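Local structure of mitogen-activated protein kinase, putative (Map kinase-like protein) (3PG1) at residues F139-H142 with I143-L147; R158-H161 with P162-L166; C222-A225 with E226-R230; S322-P326 with L327-E331. The protein is a MAP kinase that probably binds ATP and transfers its terminal phosphate to serine or threonine residues of target proteins. One frame throughout, in Å; residues are numbered along the deposited sequence.

In the fold
Interactions 1 and 3 are buried turns of two helices of the kinase fold, 133-152 and 214-229; Met140 packs on Met224 and Met227, and Phe139 on Met227. Interaction 2 is partly buried and touches both: Leu160 and Ile165 meet Ile143, while Pro162 and Ile165 meet Val223. There a side-chain amide ties a loop together, whereas the helical contacts combine main-chain bonds with apolar packing, plus one water bridge in interaction 3. Interaction 4 lies at the surface, built from tight turns, a carboxylate bond and one phenylalanine-leucine contact. It joins interaction 1 through Tyr141 but stays about 14 Å from interaction 2 and about 11 Å from interaction 3, between nearest atoms.

Interaction 1 (F139-H142 with I143-L147)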
loop_
_atom_site.group_PDB
_atom_site.type_symbol
_atom_site.label_atom_id
_atom_site.label_comp_id
_atom_site.label_asym_id
_atom_site.label_seq_id
_atom_site.Cartn_x
_atom_site.Cartn_y
_atom_site.Cartn_z
ATOM N N PHE A 139 -10.746 -7.794 9.818
ATOM C CA PHE A 139 -9.914 -6.839 9.071
ATOM C C PHE A 139 -8.513 -7.370 8.863
ATOM O O PHE A 139 -7.985 -7.299 7.753
ATOM C CB PHE A 139 -9.825 -5.456 9.808
ATOM C CG PHE A 139 -11.086 -4.613 9.874
ATOM C CD1 PHE A 139 -12.074 -4.721 8.901
ATOM C CD2 PHE A 139 -11.298 -3.730 10.925
ATOM C CE1 PHE A 139 -13.252 -3.956 8.984
ATOM C CE2 PHE A 139 -12.471 -2.966 11.003
ATOM C CZ PHE A 139 -13.433 -3.076 10.030
ATOM N N MET A 140 -7.879 -7.878 9.945
ATOM C CA MET A 140 -6.511 -8.422 9.884
ATOM C C MET A 140 -6.431 -9.615 8.929
ATOM O O MET A 140 -5.450 -9.732 8.194
ATOM C CB MET A 140 -6.004 -8.844 11.287
ATOM C CG MET A 140 -5.598 -7.636 12.176
ATOM S SD MET A 140 -4.493 -6.449 11.307
ATOM C CE MET A 140 -3.099 -7.486 10.872
ATOM N N TYR A 141 -7.466 -10.473 8.929
ATOM C CA TYR A 141 -7.462 -11.646 8.043
ATOM C C TYR A 141 -7.366 -11.146 6.574
ATOM O O TYR A 141 -6.558 -11.651 5.810
ATOM C CB TYR A 141 -8.715 -12.554 8.287
ATOM C CG TYR A 141 -8.664 -13.872 7.521
ATOM C CD1 TYR A 141 -7.686 -14.829 7.802
ATOM C CD2 TYR A 141 -9.586 -14.158 6.520
ATOM C CE1 TYR A 141 -7.620 -16.033 7.087
ATOM C CE2 TYR A 141 -9.562 -15.384 5.835
ATOM C CZ TYR A 141 -8.554 -16.303 6.100
ATOM O OH TYR A 141 -8.494 -17.505 5.410
ATOM N N HIS A 142 -8.187 -10.158 6.211
ATOM C CA HIS A 142 -8.231 -9.610 4.855
ATOM C C HIS A 142 -7.001 -8.786 4.503
ATOM O O HIS A 142 -6.514 -8.851 3.363
ATOM C CB HIS A 142 -9.547 -8.857 4.635
ATOM C CG HIS A 142 -10.733 -9.778 4.533
ATOM N ND1 HIS A 142 -11.295 -10.095 3.307
ATOM C CD2 HIS A 142 -11.390 -10.460 5.499
ATOM C CE1 HIS A 142 -12.283 -10.941 3.565
ATOM N NE2 HIS A 142 -12.378 -11.196 4.868
ATOM N N ILE A 143 -6.477 -8.032 5.485
ATOM C CA ILE A 143 -5.215 -7.287 5.286
ATOM C C ILE A 143 -4.102 -8.278 4.960
ATOM O O ILE A 143 -3.334 -8.035 4.025
ATOM C CB ILE A 143 -4.822 -6.407 6.531
ATOM C CG1 ILE A 143 -5.792 -5.204 6.733
ATOM C CG2 ILE A 143 -3.340 -5.934 6.477
ATOM C CD1 ILE A 143 -5.803 -4.640 8.204
ATOM N N LEU A 144 -3.985 -9.379 5.740
ATOM C CA LEU A 144 -2.899 -10.342 5.498
ATOM C C LEU A 144 -3.086 -11.123 4.202
ATOM O O LEU A 144 -2.104 -11.472 3.568
ATOM C CB LEU A 144 -2.700 -11.277 6.691
ATOM C CG LEU A 144 -2.053 -10.593 7.910
ATOM C CD1 LEU A 144 -2.189 -11.467 9.169
ATOM C CD2 LEU A 144 -0.547 -10.247 7.619
ATOM N N LEU A 145 -4.335 -11.378 3.808
ATOM C CA LEU A 145 -4.601 -12.051 2.513
ATOM C C LEU A 145 -4.181 -11.119 1.360
ATOM O O LEU A 145 -3.574 -11.581 0.416
ATOM C CB LEU A 145 -6.083 -12.440 2.361
ATOM C CG LEU A 145 -6.518 -13.705 3.101
ATOM C CD1 LEU A 145 -8.028 -13.924 2.948
ATOM C CD2 LEU A 145 -5.731 -14.975 2.611
ATOM N N GLY A 146 -4.452 -9.814 1.469
ATOM C CA GLY A 146 -4.019 -8.901 0.414
ATOM C C GLY A 146 -2.491 -8.885 0.338
ATOM O O GLY A 146 -1.938 -8.966 -0.749
ATOM N N LEU A 147 -1.792 -8.845 1.492
ATOM C CA LEU A 147 -0.310 -8.915 1.486
ATOM C C LEU A 147 0.179 -10.247 0.929
ATOM O O LEU A 147 1.080 -10.264 0.097
ATOM C CB LEU A 147 0.223 -8.723 2.889
ATOM C CG LEU A 147 0.094 -7.334 3.518
ATOM C CD1 LEU A 147 0.673 -7.366 4.948
ATOM C CD2 LEU A 147 0.781 -6.278 2.654
#
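Ile143 meets Phe139 and Met140 one turn back along helix 133-152. Its amide donates to Phe139 O at 2.8 Å. CG1 stands anti to the carbonyl carbon (chi1 -69°), beside the backbone N, which sends the longer branch back along the helix: CD1 reaches the bent chain of Met140, 3.8 Å from SD, and more loosely the CB of Phe139. Leu144 bonds to Met140 O through its amide (2.9 Å); its side-chain position is one of two and carries no weight here. Leu145 repeats the main-chain pattern, N to Tyr141 O at 3.0 Å, and makes the closest approach of one side chain to another between the two segments. With chi1 at -173° the Tyr141 ring extends away from its own backbone N and lies over Leu145, whose CG sits over one face while Leu145 CD1 approaches Tyr141 CE2 at 3.6 Å. The hydroxyl of Tyr141 finds its partners beyond the helix, at Asp328 OD2 and Asp325 N. Gly146 closes the series with N to His142 O at 3.0 Å, and the polar end of His142 turns elsewhere, its ND1 bonding to Asn90. Four successive i to i+4 bonds therefore satisfy the carbonyls of 139-142, and between side chains the contacts here are of carbon and sulfur only. This chemistry implies a helix whose packing inside these two turns is apolar, with the phenol as its polar link to the chain around Asp325 and Asp328.

Interaction 2 (R158-H161 with P162-L166); sequences RDLH and PGNIL
Asn164 folds back over His161 and satisfies two main-chain groups of the preceding loop with one amide. ND2 donates to Asp159 O at 2.7 Å, nearly straight (168°) and with the acceptor in the amide plane. OD1 accepts from His161 N at 3.1 Å. Because chi1 of Asn164 is 55°, CG sits between backbone N and carbonyl carbon, which brings the amide back to the loop. The two bonds, one at each end of the amide, fix its rotation. ND2 also lies over one face of the His161 ring, toward its rim, 3.4 Å from CE1, with ring and amide planes 41° apart. Asp159 O has a second, weak donor in His161 ND1. Asn164 N closes a tight turn on His161 O at 3.0 Å. Asn164 OD1 and His161 O, both acceptors, are only 2.9 Å apart, a probably unfavourable approach that the neighbouring bonds may offset. The sequence HRDLHPGN fits the catalytic loop of protein kinases. Asp159 is salt-bridged to Arg200. Leu160 CD1 packs on Ile165 CG1, and both residues face helix 133-152, while Pro162 and Ile165 touch helices 120-125 and 214-229 and strand 165-167 pairs with 118-119 and 173-175.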
loop_
_atom_site.group_PDB
_atom_site.type_symbol
_atom_site.label_atom_id
_atom_site.label_comp_id
_atom_site.label_asym_id
_atom_site.label_seq_id
_atom_site.Cartn_x
_atom_site.Cartn_y
_atom_site.Cartn_z
ATOM N N ARG A 158 5.692 -2.159 0.926
ATOM C CA ARG A 158 6.713 -1.258 1.458
ATOM C C ARG A 158 6.198 -0.002 2.155
ATOM O O ARG A 158 6.959 0.655 2.882
ATOM C CB ARG A 158 7.802 -0.953 0.404
ATOM C CG ARG A 158 9.157 -0.613 1.022
ATOM C CD ARG A 158 10.050 -0.039 -0.064
ATOM N NE ARG A 158 11.001 0.928 0.479
ATOM C CZ ARG A 158 11.959 1.518 -0.229
ATOM N NH1 ARG A 158 12.102 1.247 -1.524
ATOM N NH2 ARG A 158 12.787 2.374 0.352
ATOM N N ASP A 159 4.904 0.333 1.992
ATOM C CA ASP A 159 4.415 1.503 2.728
ATOM C C ASP A 159 2.975 1.254 3.218
ATOM O O ASP A 159 2.082 2.089 3.003
ATOM C CB ASP A 159 4.524 2.782 1.867
ATOM C CG ASP A 159 4.269 4.078 2.660
ATOM O OD1 ASP A 159 4.504 4.085 3.910
ATOM O OD2 ASP A 159 3.755 5.043 2.063
ATOM N N LEU A 160 2.750 0.095 3.837
ATOM C CA LEU A 160 1.421 -0.256 4.319
ATOM C C LEU A 160 1.130 0.543 5.577
ATOM O O LEU A 160 1.928 0.537 6.491
ATOM C CB LEU A 160 1.284 -1.767 4.602
ATOM C CG LEU A 160 -0.116 -2.236 5.070
ATOM C CD1 LEU A 160 -1.112 -2.307 3.874
ATOM C CD2 LEU A 160 -0.041 -3.587 5.776
ATOM N N HIS A 161 -0.020 1.199 5.625
ATOM C CA HIS A 161 -0.451 1.968 6.793
ATOM C C HIS A 161 -1.991 2.077 6.743
ATOM O O HIS A 161 -2.558 1.768 5.696
ATOM C CB HIS A 161 0.297 3.325 6.881
ATOM C CG HIS A 161 -0.046 4.317 5.805
ATOM N ND1 HIS A 161 0.824 4.577 4.751
ATOM C CD2 HIS A 161 -1.126 5.112 5.677
ATOM C CE1 HIS A 161 0.226 5.490 4.004
ATOM N NE2 HIS A 161 -0.947 5.843 4.515
ATOM N N PRO A 162 -2.689 2.429 7.857
ATOM C CA PRO A 162 -4.158 2.490 7.822
ATOM C C PRO A 162 -4.779 3.341 6.697
ATOM O O PRO A 162 -5.864 3.009 6.248
ATOM C CB PRO A 162 -4.506 3.021 9.232
ATOM C CG PRO A 162 -3.336 2.551 10.105
ATOM C CD PRO A 162 -2.177 2.787 9.199
ATOM N N GLY A 163 -4.079 4.391 6.247
ATOM C CA GLY A 163 -4.504 5.291 5.173
ATOM C C GLY A 163 -4.626 4.624 3.813
ATOM O O GLY A 163 -5.357 5.120 2.959
ATOM N N ASN A 164 -3.920 3.491 3.592
ATOM C CA ASN A 164 -4.011 2.755 2.321
ATOM C C ASN A 164 -4.694 1.401 2.463
ATOM O O ASN A 164 -4.631 0.546 1.570
ATOM C CB ASN A 164 -2.681 2.708 1.518
ATOM C CG ASN A 164 -1.502 2.170 2.247
ATOM O OD1 ASN A 164 -1.589 1.203 3.007
ATOM N ND2 ASN A 164 -0.366 2.802 2.036
ATOM N N ILE A 165 -5.391 1.234 3.584
ATOM C CA ILE A 165 -6.216 0.053 3.815
ATOM C C ILE A 165 -7.620 0.618 3.709
ATOM O O ILE A 165 -8.039 1.369 4.590
ATOM C CB ILE A 165 -5.930 -0.645 5.169
ATOM C CG1 ILE A 165 -4.483 -1.218 5.194
ATOM C CG2 ILE A 165 -6.979 -1.769 5.395
ATOM C CD1 ILE A 165 -3.950 -1.551 6.601
ATOM N N LEU A 166 -8.309 0.302 2.598
ATOM C CA LEU A 166 -9.644 0.831 2.246
ATOM C C LEU A 166 -10.784 -0.087 2.638
ATOM O O LEU A 166 -10.632 -1.313 2.619
ATOM C CB LEU A 166 -9.732 1.131 0.726
ATOM C CG LEU A 166 -8.550 1.912 0.095
ATOM C CD1 LEU A 166 -8.874 2.311 -1.365
ATOM C CD2 LEU A 166 -8.189 3.167 0.926
#

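Interaction 3 (C222-A225 with E226-R230); sequences CVMA and EMFNR
Met224 and Phe228 are brought alongside by unlike first torsions: CG of Met224 is anti to the backbone N (chi1 -173°) and its chain runs on extended, while CG of Phe228 is anti to its carbonyl carbon (chi1 -80°). The two side chains therefore point the same way, and the methyl CE of Met224 arrives in plane at the ring edge, 3.9 Å from CE2. This is packing at an edge, not over a face. Near the same ring, Met224 O is 3.4 Å from CD2. On another face of the helix Met227, bent at chi3, brings CE to 4.2 Å from CG1 of Val223. The main chain supplies the frame. Glu226 N bonds to Cys222 O, Met227 N to Val223 O, and Asn229 N to Ala225 O at 2.9 Å, whereas the bonds to Met224 O are weak. Glu226 extends its chain so that one water can donate both to Cys222 O and to Glu226 OE1, each at 2.9 Å; OE1 is also bonded to Tyr199 OH. Arg230, with positive phi, is the first residue to leave the helix, and Arg230 N still reaches Glu226 O at 2.7 Å. Within the kinase fold, helix 214-229 packs here against three other helices: Met227 and Met224 lie on helix 133-152, Val223 and Glu226 on helix 120-125, and Met224 and Phe228 on helix 291-300. Asn229 bonds to Val285 O, and the guanidinium of Arg230 to the carbonyls of Ile124 and Ile129.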
loop_
_atom_site.group_PDB
_atom_site.type_symbol
_atom_site.label_atom_id
_atom_site.label_comp_id
_atom_site.label_asym_id
_atom_site.label_seq_id
_atom_site.Cartn_x
_atom_site.Cartn_y
_atom_site.Cartn_z
ATOM N N CYS A 222 1.957 -3.403 13.312
ATOM C CA CYS A 222 1.731 -2.037 13.814
ATOM C C CYS A 222 0.254 -1.694 13.652
ATOM O O CYS A 222 -0.339 -1.157 14.565
ATOM C CB CYS A 222 2.607 -1.033 13.068
ATOM S SG CYS A 222 4.362 -1.143 13.505
ATOM N N VAL A 223 -0.330 -2.019 12.488
ATOM C CA VAL A 223 -1.755 -1.752 12.217
ATOM C C VAL A 223 -2.643 -2.533 13.188
ATOM O O VAL A 223 -3.552 -1.954 13.779
ATOM C CB VAL A 223 -2.118 -2.009 10.730
ATOM C CG1 VAL A 223 -3.654 -2.004 10.509
ATOM C CG2 VAL A 223 -1.443 -0.968 9.831
ATOM N N MET A 224 -2.311 -3.815 13.420
ATOM C CA MET A 224 -3.072 -4.682 14.338
ATOM C C MET A 224 -3.105 -4.063 15.758
ATOM O O MET A 224 -4.184 -3.873 16.302
ATOM C CB MET A 224 -2.461 -6.084 14.376
ATOM C CG MET A 224 -3.305 -7.047 15.180
ATOM S SD MET A 224 -2.905 -8.761 14.870
ATOM C CE MET A 224 -3.846 -9.532 16.242
ATOM N N ALA A 225 -1.934 -3.748 16.339
ATOM C CA ALA A 225 -1.842 -3.112 17.686
ATOM C C ALA A 225 -2.613 -1.785 17.736
ATOM O O ALA A 225 -3.300 -1.471 18.725
ATOM C CB ALA A 225 -0.372 -2.881 18.055
ATOM N N GLU A 226 -2.570 -1.040 16.638
ATOM C CA GLU A 226 -3.237 0.247 16.561
ATOM C C GLU A 226 -4.754 0.104 16.591
ATOM O O GLU A 226 -5.427 0.971 17.137
ATOM C CB GLU A 226 -2.802 1.014 15.316
ATOM C CG GLU A 226 -3.297 2.467 15.303
ATOM C CD GLU A 226 -2.714 3.313 14.189
ATOM O OE1 GLU A 226 -1.635 2.969 13.648
ATOM O OE2 GLU A 226 -3.366 4.309 13.825
ATOM N N MET A 227 -5.296 -0.978 16.016
ATOM C CA MET A 227 -6.752 -1.149 16.043
ATOM C C MET A 227 -7.211 -1.460 17.462
ATOM O O MET A 227 -8.332 -1.119 17.816
ATOM C CB MET A 227 -7.192 -2.269 15.074
ATOM C CG MET A 227 -7.287 -1.799 13.633
ATOM S SD MET A 227 -8.081 -2.992 12.527
ATOM C CE MET A 227 -6.795 -4.105 12.347
ATOM N N PHE A 228 -6.377 -2.161 18.254
ATOM C CA PHE A 228 -6.732 -2.454 19.650
ATOM C C PHE A 228 -6.612 -1.171 20.492
ATOM O O PHE A 228 -7.521 -0.832 21.261
ATOM C CB PHE A 228 -5.804 -3.517 20.257
ATOM C CG PHE A 228 -6.129 -4.942 19.887
ATOM C CD1 PHE A 228 -7.162 -5.626 20.527
ATOM C CD2 PHE A 228 -5.392 -5.609 18.901
ATOM C CE1 PHE A 228 -7.494 -6.932 20.151
ATOM C CE2 PHE A 228 -5.704 -6.925 18.542
ATOM C CZ PHE A 228 -6.740 -7.588 19.187
ATOM N N ASN A 229 -5.464 -0.486 20.353
ATOM C CA ASN A 229 -5.118 0.714 21.116
ATOM C C ASN A 229 -5.811 1.990 20.691
ATOM O O ASN A 229 -5.931 2.901 21.519
ATOM C CB ASN A 229 -3.594 0.898 21.167
ATOM C CG ASN A 229 -2.890 -0.195 21.946
ATOM O OD1 ASN A 229 -3.529 -1.055 22.539
ATOM N ND2 ASN A 229 -1.557 -0.234 21.912
ATOM N N ARG A 230 -6.234 2.086 19.413
ATOM C CA ARG A 230 -6.877 3.280 18.829
ATOM C C ARG A 230 -5.854 4.434 18.770
ATOM O O ARG A 230 -6.226 5.596 18.697
ATOM C CB ARG A 230 -8.187 3.687 19.578
ATOM C CG ARG A 230 -9.232 2.569 19.632
ATOM C CD ARG A 230 -9.624 2.059 18.248
ATOM N NE ARG A 230 -10.406 3.043 17.484
ATOM C CZ ARG A 230 -11.730 3.171 17.544
ATOM N NH1 ARG A 230 -12.347 4.064 16.792
ATOM N NH2 ARG A 230 -12.441 2.411 18.365
HETATM O O HOH W 1 0.611 1.571 14.788
#

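Interaction 4 (S322-P326 with L327-E331); sequences SLFDP and LDLTE
Asp325 and Leu327 carry the polar side-chain contact: Asp325 OD2 accepts from Leu327 N at 3.0 Å, with the donor on the anti side of the carboxylate, 20° out of its plane. Placing CG anti to the backbone N (chi1 -167°) sets the carboxylate within reach of Leu327 N. Main-chain bonds continue the turn. Asp328 N donates to Asp325 O at 2.9 Å and Leu329 N to Pro326 O at 3.0 Å; both are i to i+3 bonds, and 327-329 have helical torsions without the regular alpha-helical bonds. Leu327 O then accepts two amides, Thr330 N at 3.2 Å and Glu331 N at 2.9 Å, so one oxygen gathers the end of the turn. The apolar contact is made by Phe324 and Leu329, which cross at about a right angle: CD1 of Leu329 meets the ring in plane at its edge, 3.9 Å from CZ, while Pro326 N lies over one face. As to charge, Asp325 OD2 and Asp328 OD2 are 5.4 Å apart, like charges whose closeness would tend to raise the pKa of one or both; Asp328 OD2 is also bonded to Tyr141 OH. Asp325, Pro326 and Leu327 form an Asx turn with proline in the middle, running into consecutive i to i+3 turns. The sequence FDPLD, lying against helix 133-152, resembles the acidic common-docking segment of MAP kinases, and the arrangement is consistent with such a site.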
loop_
_atom_site.group_PDB
_atom_site.type_symbol
_atom_site.label_atom_id
_atom_site.label_comp_id
_atom_site.label_asym_id
_atom_site.label_seq_id
_atom_site.Cartn_x
_atom_site.Cartn_y
_atom_site.Cartn_z
ATOM N N SER A 322 -11.100 -19.354 13.467
ATOM C CA SER A 322 -12.538 -19.293 13.112
ATOM C C SER A 322 -12.816 -18.755 11.689
ATOM O O SER A 322 -13.940 -18.866 11.210
ATOM C CB SER A 322 -13.320 -18.469 14.142
ATOM O OG SER A 322 -12.911 -17.106 14.094
ATOM N N LEU A 323 -11.801 -18.187 11.024
ATOM C CA LEU A 323 -11.978 -17.574 9.706
ATOM C C LEU A 323 -11.211 -18.264 8.612
ATOM O O LEU A 323 -11.585 -18.161 7.439
ATOM C CB LEU A 323 -11.482 -16.115 9.756
ATOM C CG LEU A 323 -12.173 -15.112 10.741
ATOM C CD1 LEU A 323 -11.631 -13.699 10.493
ATOM C CD2 LEU A 323 -13.704 -15.064 10.592
ATOM N N PHE A 324 -10.084 -18.882 8.984
ATOM C CA PHE A 324 -9.152 -19.467 8.051
ATOM C C PHE A 324 -9.689 -20.589 7.217
ATOM O O PHE A 324 -10.377 -21.486 7.700
ATOM C CB PHE A 324 -7.834 -19.881 8.759
ATOM C CG PHE A 324 -6.822 -20.558 7.872
ATOM C CD1 PHE A 324 -6.027 -19.818 7.012
ATOM C CD2 PHE A 324 -6.690 -21.946 7.875
ATOM C CE1 PHE A 324 -5.101 -20.448 6.175
ATOM C CE2 PHE A 324 -5.778 -22.574 7.030
ATOM C CZ PHE A 324 -4.954 -21.812 6.218
ATOM N N ASP A 325 -9.322 -20.544 5.950
ATOM C CA ASP A 325 -9.598 -21.603 4.994
ATOM C C ASP A 325 -8.331 -21.710 4.129
ATOM O O ASP A 325 -7.898 -20.697 3.590
ATOM C CB ASP A 325 -10.813 -21.291 4.112
ATOM C CG ASP A 325 -11.269 -22.516 3.365
ATOM O OD1 ASP A 325 -12.445 -22.830 3.434
ATOM O OD2 ASP A 325 -10.437 -23.151 2.706
ATOM N N PRO A 326 -7.702 -22.901 4.018
ATOM C CA PRO A 326 -6.487 -23.020 3.187
ATOM C C PRO A 326 -6.678 -22.539 1.754
ATOM O O PRO A 326 -5.720 -22.102 1.165
ATOM C CB PRO A 326 -6.152 -24.525 3.273
ATOM C CG PRO A 326 -7.438 -25.180 3.621
ATOM C CD PRO A 326 -8.063 -24.213 4.604
ATOM N N LEU A 327 -7.910 -22.594 1.203
ATOM C CA LEU A 327 -8.191 -22.134 -0.156
ATOM C C LEU A 327 -7.871 -20.650 -0.325
ATOM O O LEU A 327 -7.559 -20.215 -1.424
ATOM C CB LEU A 327 -9.659 -22.406 -0.523
ATOM C CG LEU A 327 -9.917 -23.700 -1.262
ATOM C CD1 LEU A 327 -11.311 -24.147 -1.045
ATOM C CD2 LEU A 327 -9.667 -23.550 -2.769
ATOM N N ASP A 328 -7.971 -19.854 0.779
ATOM C CA ASP A 328 -7.640 -18.414 0.723
ATOM C C ASP A 328 -6.159 -18.186 0.386
ATOM O O ASP A 328 -5.802 -17.139 -0.163
ATOM C CB ASP A 328 -8.021 -17.723 2.039
ATOM C CG ASP A 328 -9.532 -17.633 2.226
ATOM O OD1 ASP A 328 -10.255 -17.381 1.206
ATOM O OD2 ASP A 328 -9.999 -17.825 3.366
ATOM N N LEU A 329 -5.315 -19.179 0.659
ATOM C CA LEU A 329 -3.880 -19.069 0.335
ATOM C C LEU A 329 -3.559 -19.210 -1.163
ATOM O O LEU A 329 -2.475 -18.807 -1.593
ATOM C CB LEU A 329 -3.030 -20.086 1.160
ATOM C CG LEU A 329 -3.151 -20.000 2.702
ATOM C CD1 LEU A 329 -2.448 -21.181 3.358
ATOM C CD2 LEU A 329 -2.560 -18.661 3.251
ATOM N N THR A 330 -4.469 -19.810 -1.946
ATOM C CA THR A 330 -4.188 -20.105 -3.364
ATOM C C THR A 330 -5.209 -19.539 -4.348
ATOM O O THR A 330 -4.899 -19.433 -5.533
ATOM C CB THR A 330 -4.093 -21.621 -3.576
ATOM O OG1 THR A 330 -5.302 -22.183 -3.118
ATOM C CG2 THR A 330 -2.878 -22.266 -2.849
ATOM N N GLU A 331 -6.392 -19.175 -3.888
ATOM C CA GLU A 331 -7.420 -18.660 -4.832
ATOM C C GLU A 331 -7.177 -17.240 -5.257
ATOM O O GLU A 331 -6.870 -16.401 -4.413
ATOM C CB GLU A 331 -8.843 -18.790 -4.252
ATOM C CG GLU A 331 -9.445 -20.165 -4.393
ATOM C CD GLU A 331 -9.597 -20.633 -5.829
ATOM O OE1 GLU A 331 -8.892 -21.592 -6.198
ATOM O OE2 GLU A 331 -10.366 -20.015 -6.599
#